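Side-chain contacts in laccase (Uncultured bacterium, PDB 4F7K), which probably oxidises phenolic and related substrates at copper centres while reducing dioxygen to water, as laccases of the multicopper oxidase family do: residues E43-R48 with L119-P124; G31-V36 with R169-P174; G206-V209 with P215-D218; Q220-L225 with I235-I240. One frame throughout, in Å; residues are numbered along the deposited sequence.

Contact 1: residues E43-R48 with L119-P124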
loop_
_atom_site.group_PDB
_atom_site.type_symbol
_atom_site.label_atom_id
_atom_site.label_comp_id
_atom_site.label_asym_id
_atom_site.label_seq_id
_atom_site.Cartn_x
_atom_site.Cartn_y
_atom_site.Cartn_z
ATOM N N GLU A 43 -12.647 -15.838 0.423
ATOM C CA GLU A 43 -13.929 -15.332 0.909
ATOM C C GLU A 43 -14.349 -14.010 0.260
ATOM O O GLU A 43 -13.561 -13.320 -0.380
ATOM C CB GLU A 43 -13.900 -15.121 2.417
ATOM C CG GLU A 43 -13.765 -16.351 3.300
ATOM C CD GLU A 43 -13.845 -15.986 4.804
ATOM O OE1 GLU A 43 -13.489 -14.818 5.204
ATOM O OE2 GLU A 43 -14.262 -16.881 5.585
ATOM N N VAL A 44 -15.610 -13.669 0.454
ATOM C CA VAL A 44 -16.197 -12.507 -0.167
ATOM C C VAL A 44 -16.142 -11.325 0.781
ATOM O O VAL A 44 -16.519 -11.451 1.945
ATOM C CB VAL A 44 -17.668 -12.762 -0.575
ATOM C CG1 VAL A 44 -18.170 -11.644 -1.477
ATOM C CG2 VAL A 44 -17.788 -14.074 -1.285
ATOM N N PHE A 45 -15.630 -10.207 0.282
ATOM C CA PHE A 45 -15.796 -8.895 0.909
ATOM C C PHE A 45 -17.051 -8.290 0.321
ATOM O O PHE A 45 -17.156 -8.130 -0.897
ATOM C CB PHE A 45 -14.658 -7.949 0.511
ATOM C CG PHE A 45 -13.397 -8.120 1.299
ATOM C CD1 PHE A 45 -13.197 -7.397 2.483
ATOM C CD2 PHE A 45 -12.373 -8.961 0.836
ATOM C CE1 PHE A 45 -11.987 -7.533 3.201
ATOM C CE2 PHE A 45 -11.170 -9.105 1.550
ATOM C CZ PHE A 45 -10.983 -8.392 2.733
ATOM N N ASP A 46 -18.005 -7.963 1.177
ATOM C CA ASP A 46 -19.210 -7.270 0.763
ATOM C C ASP A 46 -19.220 -5.905 1.479
ATOM O O ASP A 46 -19.409 -5.855 2.692
ATOM C CB ASP A 46 -20.439 -8.124 1.111
ATOM C CG ASP A 46 -20.525 -9.417 0.275
ATOM O OD1 ASP A 46 -20.513 -9.326 -0.968
ATOM O OD2 ASP A 46 -20.627 -10.525 0.851
ATOM N N ILE A 47 -19.014 -4.825 0.727
ATOM C CA ILE A 47 -18.793 -3.487 1.283
ATOM C C ILE A 47 -19.805 -2.484 0.718
ATOM O O ILE A 47 -19.905 -2.323 -0.499
ATOM C CB ILE A 47 -17.331 -3.053 0.995
ATOM C CG1 ILE A 47 -16.385 -3.959 1.788
ATOM C CG2 ILE A 47 -17.075 -1.562 1.343
ATOM C CD1 ILE A 47 -14.981 -4.221 1.129
ATOM N N ARG A 48 -20.588 -1.848 1.591
ATOM C CA ARG A 48 -21.479 -0.779 1.152
ATOM C C ARG A 48 -20.787 0.593 1.373
ATOM O O ARG A 48 -20.761 1.111 2.488
ATOM C CB ARG A 48 -22.865 -0.880 1.815
ATOM C CG ARG A 48 -23.924 0.121 1.281
ATOM C CD ARG A 48 -25.281 0.014 2.017
ATOM N NE ARG A 48 -26.006 1.295 2.062
ATOM C CZ ARG A 48 -27.313 1.455 2.346
ATOM N NH1 ARG A 48 -28.110 0.409 2.598
ATOM N NH2 ARG A 48 -27.844 2.680 2.366
ATOM N N LEU A 119 -6.447 -3.361 4.225
ATOM C CA LEU A 119 -7.261 -4.508 3.880
ATOM C C LEU A 119 -6.386 -5.755 4.032
ATOM O O LEU A 119 -5.426 -5.932 3.293
ATOM C CB LEU A 119 -7.800 -4.378 2.442
ATOM C CG LEU A 119 -8.822 -5.440 1.984
ATOM C CD1 LEU A 119 -9.787 -4.876 0.976
ATOM C CD2 LEU A 119 -8.170 -6.708 1.432
ATOM N N ILE A 120 -6.743 -6.599 5.003
ATOM C CA ILE A 120 -6.022 -7.805 5.303
ATOM C C ILE A 120 -6.787 -9.048 4.819
ATOM O O ILE A 120 -7.932 -9.296 5.215
ATOM C CB ILE A 120 -5.671 -7.896 6.809
ATOM C CG1 ILE A 120 -4.975 -6.611 7.304
ATOM C CG2 ILE A 120 -4.778 -9.095 7.066
ATOM C CD1 ILE A 120 -3.652 -6.263 6.581
ATOM N N VAL A 121 -6.160 -9.799 3.920
ATOM C CA VAL A 121 -6.674 -11.113 3.513
ATOM C C VAL A 121 -5.855 -12.203 4.215
ATOM O O VAL A 121 -4.670 -12.322 3.988
ATOM C CB VAL A 121 -6.593 -11.321 2.001
ATOM C CG1 VAL A 121 -7.305 -12.631 1.615
ATOM C CG2 VAL A 121 -7.195 -10.148 1.240
ATOM N N GLU A 122 -6.501 -12.965 5.093
ATOM C CA GLU A 122 -5.822 -13.899 5.982
ATOM C C GLU A 122 -5.467 -15.205 5.281
ATOM O O GLU A 122 -6.219 -15.651 4.418
ATOM C CB GLU A 122 -6.729 -14.243 7.146
ATOM C CG GLU A 122 -7.216 -13.053 7.961
ATOM C CD GLU A 122 -8.171 -13.525 9.029
ATOM O OE1 GLU A 122 -8.055 -14.720 9.418
ATOM O OE2 GLU A 122 -9.038 -12.740 9.459
ATOM N N GLU A 123 -4.328 -15.806 5.652
ATOM C CA GLU A 123 -3.970 -17.136 5.178
ATOM C C GLU A 123 -4.935 -18.099 5.875
ATOM O O GLU A 123 -5.354 -17.821 7.000
ATOM C CB GLU A 123 -2.531 -17.507 5.565
ATOM C CG GLU A 123 -1.423 -16.689 4.923
ATOM C CD GLU A 123 -1.134 -15.360 5.655
ATOM O OE1 GLU A 123 -1.219 -15.322 6.914
ATOM O OE2 GLU A 123 -0.802 -14.364 4.958
ATOM N N PRO A 124 -5.297 -19.224 5.216
ATOM C CA PRO A 124 -6.113 -20.257 5.876
ATOM C C PRO A 124 -5.515 -20.737 7.201
ATOM O O PRO A 124 -6.257 -20.953 8.146
ATOM C CB PRO A 124 -6.151 -21.396 4.848
ATOM C CG PRO A 124 -5.026 -21.131 3.927
ATOM C CD PRO A 124 -4.978 -19.621 3.837
#
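The Phe-45 ring carries Leu-119 over one face and meets the strand of Leu-119 to Glu-122 along its edge. Leu-119 CD1 stands 4.3 Å from the centroid of the Phe-45 ring and only 19° off its normal, a CH-pi contact displaced toward the rim. The second methyl presses on the outer end of the ring, with Leu-119 CD2 3.5 Å from Phe-45 CZ. At the edge, close to the ring plane, Val-121 CG2 lies 4.1 Å from Phe-45 CE2, and the carbonyl oxygen of Ile-120 is 4.0 Å from Phe-45 CZ. Leu-119 sends CG anti to its own nitrogen (chi1 -173°), which carries it toward the ring; chi2 then sets the two methyls against the face and outer end. The two side chains approach from opposite directions. Phe-91, Leu-37 and Ala-39 also pack on Phe-45, while Phe-99 touches both Leu-119 and Val-121.

Strands 44-48 and 119-122 belong to different sheets of a cupredoxin-like beta sandwich. Their axes approach to 10.5 Å and run nearly antiparallel, at 153°, and Phe-45 spans much of that gap. No hydrogen bond joins the two segments. Nearby, the carboxylates of Glu-43 and Glu-122 do not meet, the latter paired with Arg-38. The sheets are therefore held here by dispersion between buried apolar groups, with the aromatic face offering a polarisable surface to the leucine methyl.

Contact 2: residues G31-V36 with R169-P174. With GOL (glycerol), chain D.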
loop_
_atom_site.group_PDB
_atom_site.type_symbol
_atom_site.label_atom_id
_atom_site.label_comp_id
_atom_site.label_asym_id
_atom_site.label_seq_id
_atom_site.Cartn_x
_atom_site.Cartn_y
_atom_site.Cartn_z
ATOM N N GLY A 31 -12.995 7.971 11.599
ATOM C CA GLY A 31 -11.519 8.066 11.814
ATOM C C GLY A 31 -10.688 8.017 10.544
ATOM O O GLY A 31 -11.219 7.764 9.463
ATOM N N THR A 32 -9.394 8.306 10.676
ATOM C CA THR A 32 -8.396 8.017 9.656
ATOM C C THR A 32 -7.086 7.567 10.341
ATOM O O THR A 32 -6.662 8.169 11.302
ATOM C CB THR A 32 -8.130 9.169 8.664
ATOM O OG1 THR A 32 -7.124 8.740 7.729
ATOM C CG2 THR A 32 -7.636 10.412 9.345
ATOM N N PRO A 33 -6.492 6.457 9.906
ATOM C CA PRO A 33 -6.913 5.520 8.876
ATOM C C PRO A 33 -8.327 5.000 9.060
ATOM O O PRO A 33 -8.818 4.946 10.164
ATOM C CB PRO A 33 -5.908 4.351 9.022
ATOM C CG PRO A 33 -4.667 5.030 9.557
ATOM C CD PRO A 33 -5.212 6.077 10.517
ATOM N N GLY A 34 -8.970 4.581 7.967
ATOM C CA GLY A 34 -10.244 3.873 8.120
ATOM C C GLY A 34 -10.045 2.513 8.791
ATOM O O GLY A 34 -8.879 2.063 9.024
ATOM N N PRO A 35 -11.170 1.825 9.071
ATOM C CA PRO A 35 -11.193 0.495 9.671
ATOM C C PRO A 35 -10.365 -0.526 8.893
ATOM O O PRO A 35 -10.269 -0.410 7.674
ATOM C CB PRO A 35 -12.679 0.090 9.564
ATOM C CG PRO A 35 -13.179 0.878 8.355
ATOM C CD PRO A 35 -12.480 2.197 8.492
ATOM N N VAL A 36 -9.776 -1.483 9.605
ATOM C CA VAL A 36 -9.133 -2.667 9.027
ATOM C C VAL A 36 -10.212 -3.598 8.490
ATOM O O VAL A 36 -11.018 -4.109 9.247
ATOM C CB VAL A 36 -8.356 -3.513 10.140
ATOM C CG1 VAL A 36 -7.547 -4.632 9.524
ATOM C CG2 VAL A 36 -7.451 -2.642 10.992
ATOM N N ARG A 169 4.996 9.973 10.231
ATOM C CA ARG A 169 4.692 9.061 11.315
ATOM C C ARG A 169 4.344 7.699 10.806
ATOM O O ARG A 169 3.728 7.578 9.748
ATOM C CB ARG A 169 3.482 9.522 12.127
ATOM C CG ARG A 169 3.819 10.305 13.351
ATOM C CD ARG A 169 2.546 10.645 14.075
ATOM N NE ARG A 169 2.259 9.615 15.033
ATOM C CZ ARG A 169 1.117 9.471 15.687
ATOM N NH1 ARG A 169 0.089 10.325 15.502
ATOM N NH2 ARG A 169 1.012 8.447 16.533
ATOM N N ALA A 170 4.721 6.705 11.599
ATOM C CA ALA A 170 4.292 5.333 11.460
ATOM C C ALA A 170 3.140 5.100 12.443
ATOM O O ALA A 170 3.337 5.108 13.627
ATOM C CB ALA A 170 5.468 4.387 11.794
ATOM N N LEU A 171 1.937 4.906 11.935
ATOM C CA LEU A 171 0.773 4.653 12.766
ATOM C C LEU A 171 0.620 3.167 12.919
ATOM O O LEU A 171 0.631 2.442 11.925
ATOM C CB LEU A 171 -0.480 5.220 12.113
ATOM C CG LEU A 171 -0.373 6.727 11.830
ATOM C CD1 LEU A 171 -1.521 7.209 10.980
ATOM C CD2 LEU A 171 -0.368 7.518 13.118
ATOM N N VAL A 172 0.470 2.732 14.170
ATOM C CA VAL A 172 0.479 1.333 14.513
ATOM C C VAL A 172 -0.948 0.938 14.845
ATOM O O VAL A 172 -1.627 1.623 15.610
ATOM C CB VAL A 172 1.429 1.049 15.730
ATOM C CG1 VAL A 172 1.438 -0.406 16.065
ATOM C CG2 VAL A 172 2.864 1.495 15.400
ATOM N N GLU A 173 -1.422 -0.123 14.217
ATOM C CA GLU A 173 -2.788 -0.589 14.434
ATOM C C GLU A 173 -2.776 -2.086 14.654
ATOM O O GLU A 173 -2.309 -2.809 13.781
ATOM C CB GLU A 173 -3.668 -0.248 13.231
ATOM C CG GLU A 173 -5.091 -0.854 13.285
ATOM C CD GLU A 173 -5.886 -0.397 14.486
ATOM O OE1 GLU A 173 -5.948 0.824 14.730
ATOM O OE2 GLU A 173 -6.454 -1.270 15.191
ATOM N N PRO A 174 -3.254 -2.555 15.830
ATOM C CA PRO A 174 -3.704 -1.730 16.976
ATOM C C PRO A 174 -2.511 -1.314 17.835
ATOM O O PRO A 174 -1.425 -1.863 17.666
ATOM C CB PRO A 174 -4.593 -2.694 17.764
ATOM C CG PRO A 174 -3.885 -4.054 17.562
ATOM C CD PRO A 174 -3.371 -4.005 16.119
HETATM C C1 GOL D . -6.104 2.529 11.861
HETATM O O1 GOL D . -5.433 2.720 13.094
HETATM C C2 GOL D . -7.092 1.356 11.830
HETATM O O2 GOL D . -7.335 1.024 10.489
HETATM C C3 GOL D . -8.410 1.706 12.520
HETATM O O3 GOL D . -8.985 0.617 13.207
#
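Glu-173 extends from its strand with CG opposite the backbone nitrogen (chi1 173°), which brings CG against Val-36, and the bend at chi2 (60°) then swings the carboxylate to a bound glycerol. Val-36 CG2 touches Glu-173 CG at 3.7 Å, the two side chains crossing at a slant. The other point of contact is Pro-33, which follows a cis peptide bond: its CD rests 3.9 Å from Leu-171 CD1. The second methyl of Leu-171, CD2, covers the centre of one face of the Arg-169 guanidinium within the same strand.

Between these two apolar touches sits the glycerol, probably from the crystallisation liquor. Its O1 donates to Glu-173 OE1 at 2.6 Å, and its C1 lies 3.4 Å from Pro-33 CB. A bond from glycerol O2 to the Gly-34 carbonyl is modelled so short that its length is doubtful. In place of Glu-173, an alanine has neither carboxylate nor CG, which would probably leave glycerol O1 without this acceptor and a gap beside Val-36 CG2.

Thr-32 is tied to Gly-114 by its hydroxyl and the Pro-35 carbonyl to Tyr-101, which fixes the loop on its own domain. Residues 169-173 form part of an outermost strand of a six-stranded sheet and bond to strand 131-140. A loop of one cupredoxin-like unit thus meets the edge strand of the next at a partly exposed, lightly packed junction, consistent with the interdomain surfaces of three-domain laccases.

Contact 3: residues G206-V209 with P215-D218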
loop_
_atom_site.group_PDB
_atom_site.type_symbol
_atom_site.label_atom_id
_atom_site.label_comp_id
_atom_site.label_asym_id
_atom_site.label_seq_id
_atom_site.Cartn_x
_atom_site.Cartn_y
_atom_site.Cartn_z
ATOM N N GLY A 206 14.529 -10.576 12.537
ATOM C CA GLY A 206 13.767 -11.470 11.688
ATOM C C GLY A 206 13.940 -11.065 10.247
ATOM O O GLY A 206 15.024 -10.610 9.862
ATOM N N LYS A 207 12.867 -11.190 9.462
ATOM C CA LYS A 207 12.978 -11.148 8.003
ATOM C C LYS A 207 11.751 -10.620 7.282
ATOM O O LYS A 207 10.616 -10.876 7.695
ATOM C CB LYS A 207 13.252 -12.557 7.449
ATOM C CG LYS A 207 14.413 -13.312 8.066
ATOM C CD LYS A 207 15.779 -12.813 7.597
ATOM C CE LYS A 207 16.899 -13.508 8.429
ATOM N NZ LYS A 207 17.298 -12.651 9.615
ATOM N N VAL A 208 11.996 -9.915 6.175
ATOM C CA VAL A 208 10.950 -9.634 5.193
ATOM C C VAL A 208 10.426 -10.959 4.631
ATOM O O VAL A 208 11.179 -11.702 4.058
ATOM C CB VAL A 208 11.457 -8.759 4.014
ATOM C CG1 VAL A 208 10.329 -8.492 3.037
ATOM C CG2 VAL A 208 12.008 -7.418 4.519
ATOM N N VAL A 209 9.131 -11.217 4.778
ATOM C CA VAL A 209 8.515 -12.432 4.262
ATOM C C VAL A 209 7.538 -12.225 3.097
ATOM O O VAL A 209 7.174 -13.201 2.431
ATOM C CB VAL A 209 7.828 -13.244 5.382
ATOM C CG1 VAL A 209 8.864 -13.673 6.418
ATOM C CG2 VAL A 209 6.677 -12.395 6.033
ATOM N N PRO A 215 4.012 -13.245 -0.924
ATOM C CA PRO A 215 5.067 -13.994 -0.233
ATOM C C PRO A 215 6.285 -14.251 -1.123
ATOM O O PRO A 215 6.130 -14.544 -2.307
ATOM C CB PRO A 215 4.388 -15.327 0.101
ATOM C CG PRO A 215 2.947 -15.006 0.140
ATOM C CD PRO A 215 2.743 -13.985 -0.940
ATOM N N ILE A 216 7.476 -14.104 -0.548
ATOM C CA ILE A 216 8.712 -14.379 -1.247
ATOM C C ILE A 216 9.213 -15.751 -0.813
ATOM O O ILE A 216 9.030 -16.154 0.346
ATOM C CB ILE A 216 9.793 -13.300 -1.017
ATOM C CG1 ILE A 216 10.275 -13.265 0.437
ATOM C CG2 ILE A 216 9.296 -11.912 -1.477
ATOM C CD1 ILE A 216 11.241 -12.088 0.725
ATOM N N VAL A 217 9.839 -16.454 -1.753
ATOM C CA VAL A 217 10.327 -17.811 -1.519
ATOM C C VAL A 217 11.312 -17.887 -0.350
ATOM O O VAL A 217 11.119 -18.686 0.577
ATOM C CB VAL A 217 10.859 -18.471 -2.816
ATOM C CG1 VAL A 217 11.609 -19.782 -2.515
ATOM C CG2 VAL A 217 9.695 -18.744 -3.772
ATOM N N ASP A 218 12.343 -17.049 -0.373
ATOM C CA ASP A 218 13.291 -17.043 0.737
ATOM C C ASP A 218 13.258 -15.725 1.475
ATOM O O ASP A 218 13.573 -14.696 0.900
ATOM C CB ASP A 218 14.716 -17.382 0.279
ATOM C CG ASP A 218 14.821 -18.779 -0.284
ATOM O OD1 ASP A 218 14.878 -19.752 0.508
ATOM O OD2 ASP A 218 14.841 -18.901 -1.526
HETATM O O HOH W 1 7.586 -15.792 2.482
#
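Val-209 O is gripped by the N-H of Ile-216, by a water and, more weakly, by the CA-H of Pro-215. The backbone N-H of Ile-216 donates to it at 3.1 Å and nearly straight (168°), although the nitrogen lies 39° out of the carbonyl plane rather than on a lone pair. The water donates to Val-209 O at 2.6 Å and gives its second proton to the carbonyl oxygen of Ile-216, likewise at 2.6 Å, so two acceptors that could not bond each other directly are bridged. Pro-215 CA adds its CA-H...O contact to Val-209 O at 3.5 Å.

Ile-216 places CG1 between its nitrogen and carbonyl carbon (chi1 66°), the crowded position, and this carries CD1 back over the partner strand. There CD1 lies 3.4 Å from Val-208 O and reaches Val-208 CG1 more loosely, at 4.4 Å. An alanine at Ile-216 lacks CG1 and CD1, which would probably open a gap beside Val-208 O and CG1.

Both segments belong to the beta hairpin of strands 204-211 and 214-220, the latter outermost in its sheet; the chain turns a corner at Val-217 and Asp-218. Val-208 also packs on Ile-235 of strand 232-239, the other neighbour of strand 204-211. The hairpin is thus joined here mainly by backbone polarity: one carbonyl oxygen collects two good donors and a CH, and the Ile-216 to Val-208 packing adds to them.

Contact 4: residues Q220-L225 with I235-I240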
loop_
_atom_site.group_PDB
_atom_site.type_symbol
_atom_site.label_atom_id
_atom_site.label_comp_id
_atom_site.label_asym_id
_atom_site.label_seq_id
_atom_site.Cartn_x
_atom_site.Cartn_y
_atom_site.Cartn_z
ATOM N N GLN A 220 14.077 -12.496 3.661
ATOM C CA GLN A 220 15.290 -11.695 3.447
ATOM C C GLN A 220 15.504 -10.761 4.604
ATOM O O GLN A 220 14.542 -10.375 5.276
ATOM C CB GLN A 220 15.175 -10.877 2.148
ATOM C CG GLN A 220 14.672 -11.709 0.969
ATOM C CD GLN A 220 14.427 -10.923 -0.308
ATOM O OE1 GLN A 220 13.889 -9.798 -0.296
ATOM N NE2 GLN A 220 14.799 -11.537 -1.441
ATOM N N GLU A 221 16.763 -10.391 4.824
ATOM C CA GLU A 221 17.109 -9.351 5.794
ATOM C C GLU A 221 16.298 -8.096 5.480
ATOM O O GLU A 221 15.965 -7.827 4.318
ATOM C CB GLU A 221 18.616 -9.044 5.772
ATOM C CG GLU A 221 19.546 -10.274 5.764
ATOM C CD GLU A 221 19.211 -11.320 6.840
ATOM O OE1 GLU A 221 18.761 -10.943 7.956
ATOM O OE2 GLU A 221 19.411 -12.534 6.562
ATOM N N PHE A 222 15.951 -7.340 6.517
ATOM C CA PHE A 222 15.114 -6.158 6.311
ATOM C C PHE A 222 15.965 -4.881 6.258
ATOM O O PHE A 222 15.478 -3.816 5.917
ATOM C CB PHE A 222 13.958 -6.078 7.308
ATOM C CG PHE A 222 14.357 -6.254 8.749
ATOM C CD1 PHE A 222 15.200 -5.337 9.381
ATOM C CD2 PHE A 222 13.847 -7.313 9.489
ATOM C CE1 PHE A 222 15.542 -5.482 10.723
ATOM C CE2 PHE A 222 14.171 -7.469 10.833
ATOM C CZ PHE A 222 15.029 -6.550 11.450
ATOM N N SER A 223 17.246 -5.016 6.579
ATOM C CA SER A 223 18.212 -3.944 6.405
ATOM C C SER A 223 18.185 -3.364 4.983
ATOM O O SER A 223 18.049 -4.098 4.004
ATOM C CB SER A 223 19.614 -4.460 6.725
ATOM O OG SER A 223 20.547 -3.407 6.621
ATOM N N GLY A 224 18.310 -2.039 4.886
ATOM C CA GLY A 224 18.178 -1.336 3.616
ATOM C C GLY A 224 16.770 -1.280 3.026
ATOM O O GLY A 224 16.607 -0.796 1.921
ATOM N N LEU A 225 15.747 -1.753 3.750
ATOM C CA LEU A 225 14.355 -1.720 3.235
ATOM C C LEU A 225 13.912 -0.327 2.787
ATOM O O LEU A 225 14.042 0.644 3.541
ATOM C CB LEU A 225 13.337 -2.252 4.254
ATOM C CG LEU A 225 11.857 -2.327 3.828
ATOM C CD1 LEU A 225 11.596 -3.374 2.737
ATOM C CD2 LEU A 225 11.004 -2.637 5.068
ATOM N N ILE A 235 6.914 -8.198 7.632
ATOM C CA ILE A 235 8.078 -8.598 8.389
ATOM C C ILE A 235 7.657 -9.503 9.540
ATOM O O ILE A 235 6.736 -9.194 10.296
ATOM C CB ILE A 235 8.867 -7.382 8.902
ATOM C CG1 ILE A 235 9.699 -6.799 7.746
ATOM C CG2 ILE A 235 9.771 -7.753 10.085
ATOM C CD1 ILE A 235 9.949 -5.365 7.817
ATOM N N ILE A 236 8.318 -10.657 9.654
ATOM C CA ILE A 236 8.154 -11.394 10.872
ATOM C C ILE A 236 9.477 -11.327 11.610
ATOM O O ILE A 236 10.536 -11.549 11.033
ATOM C CB ILE A 236 7.662 -12.829 10.607
ATOM C CG1 ILE A 236 6.212 -12.765 10.094
ATOM C CG2 ILE A 236 7.782 -13.667 11.865
ATOM C CD1 ILE A 236 5.772 -14.053 9.346
ATOM N N ALA A 237 9.406 -11.013 12.894
ATOM C CA ALA A 237 10.593 -10.845 13.683
ATOM C C ALA A 237 10.281 -11.108 15.142
ATOM O O ALA A 237 9.114 -11.101 15.555
ATOM C CB ALA A 237 11.166 -9.437 13.490
ATOM N N ASP A 238 11.340 -11.375 15.904
ATOM C CA ASP A 238 11.245 -11.600 17.332
ATOM C C ASP A 238 11.680 -10.330 18.035
ATOM O O ASP A 238 12.629 -9.654 17.595
ATOM C CB ASP A 238 12.165 -12.755 17.745
ATOM C CG ASP A 238 11.749 -14.100 17.133
ATOM O OD1 ASP A 238 10.563 -14.482 17.237
ATOM O OD2 ASP A 238 12.627 -14.783 16.553
ATOM N N VAL A 239 10.995 -10.006 19.126
ATOM C CA VAL A 239 11.346 -8.837 19.921
ATOM C C VAL A 239 12.569 -9.172 20.767
ATOM O O VAL A 239 12.483 -9.989 21.704
ATOM C CB VAL A 239 10.189 -8.406 20.819
ATOM C CG1 VAL A 239 10.575 -7.168 21.613
ATOM C CG2 VAL A 239 8.925 -8.169 19.981
ATOM N N ILE A 240 13.709 -8.560 20.449
ATOM C CA ILE A 240 14.955 -9.010 21.100
ATOM C C ILE A 240 15.379 -8.264 22.367
ATOM O O ILE A 240 16.300 -8.702 23.047
ATOM C CB ILE A 240 16.165 -9.209 20.116
ATOM C CG1 ILE A 240 16.513 -7.929 19.370
ATOM C CG2 ILE A 240 15.897 -10.341 19.135
ATOM C CD1 ILE A 240 17.762 -8.084 18.499
#
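Phe-222 can be followed outward over Ile-235 and Ala-237. Its CB lies 4.1 Å from Ile-235 CD1; beyond CG, the ring atom CD2 is 4.1 Å from Ile-235 CG2; and farther along the same side CE2 reaches Ala-237 CB more loosely, at 4.5 Å. The chi1 of 50° sets the ring between the backbone nitrogen and carbonyl carbon of Phe-222, directing it along strand 235-239. Both methyl partners come in obliquely to the ring, and the phenylalanine and isoleucine side chains cross at about a right angle.

Ile-235 CD1 has a second neighbour in Leu-225 CD2, 4.0 Å away, the two side chains reaching toward each other tip to tip. Phe-222 and Leu-225 can both address the one isoleucine because they are the first and last residues of a type II beta turn, closed by the bond from Leu-225 N to Phe-222 O at 3.0 Å. Gly-224 has the positive phi (70°) that such a turn requires at its third position, and its N-H is held by Glu-200.

Val-208 and Leu-201 pack on Phe-222, and Leu-188 on both Leu-225 and Ile-235, which extends the apolar cluster. No hydrogen bond crosses between the two segments. Against strand 235-239 the turn therefore rests on aliphatic and aromatic surface, while the polar ties of Gln-220 and Glu-221 run to Val-208 and Lys-207 on strand 204-211.

How the contacts relate
Contact 1 lies within the first cupredoxin-like domain, between the beta layers that hold strands 44-51 and 116-122. Contact 2 starts earlier in the chain and ends later, bridging the first and second domains; its centre is 18 Å from that of contact 1, and the two meet where Ile-120 packs on Val-36. Contacts 3 and 4 follow in sequence, their centres only 9 Å apart, on the neighbouring strands 204-211 and 232-239. Lys-207 and Glu-221 link them by a salt bridge. Strand 167-173 of contact 2 belongs to the same six-stranded sheet, which thus connects the domain junction with the hairpin; the centres of contacts 2 and 3 are 24 Å apart.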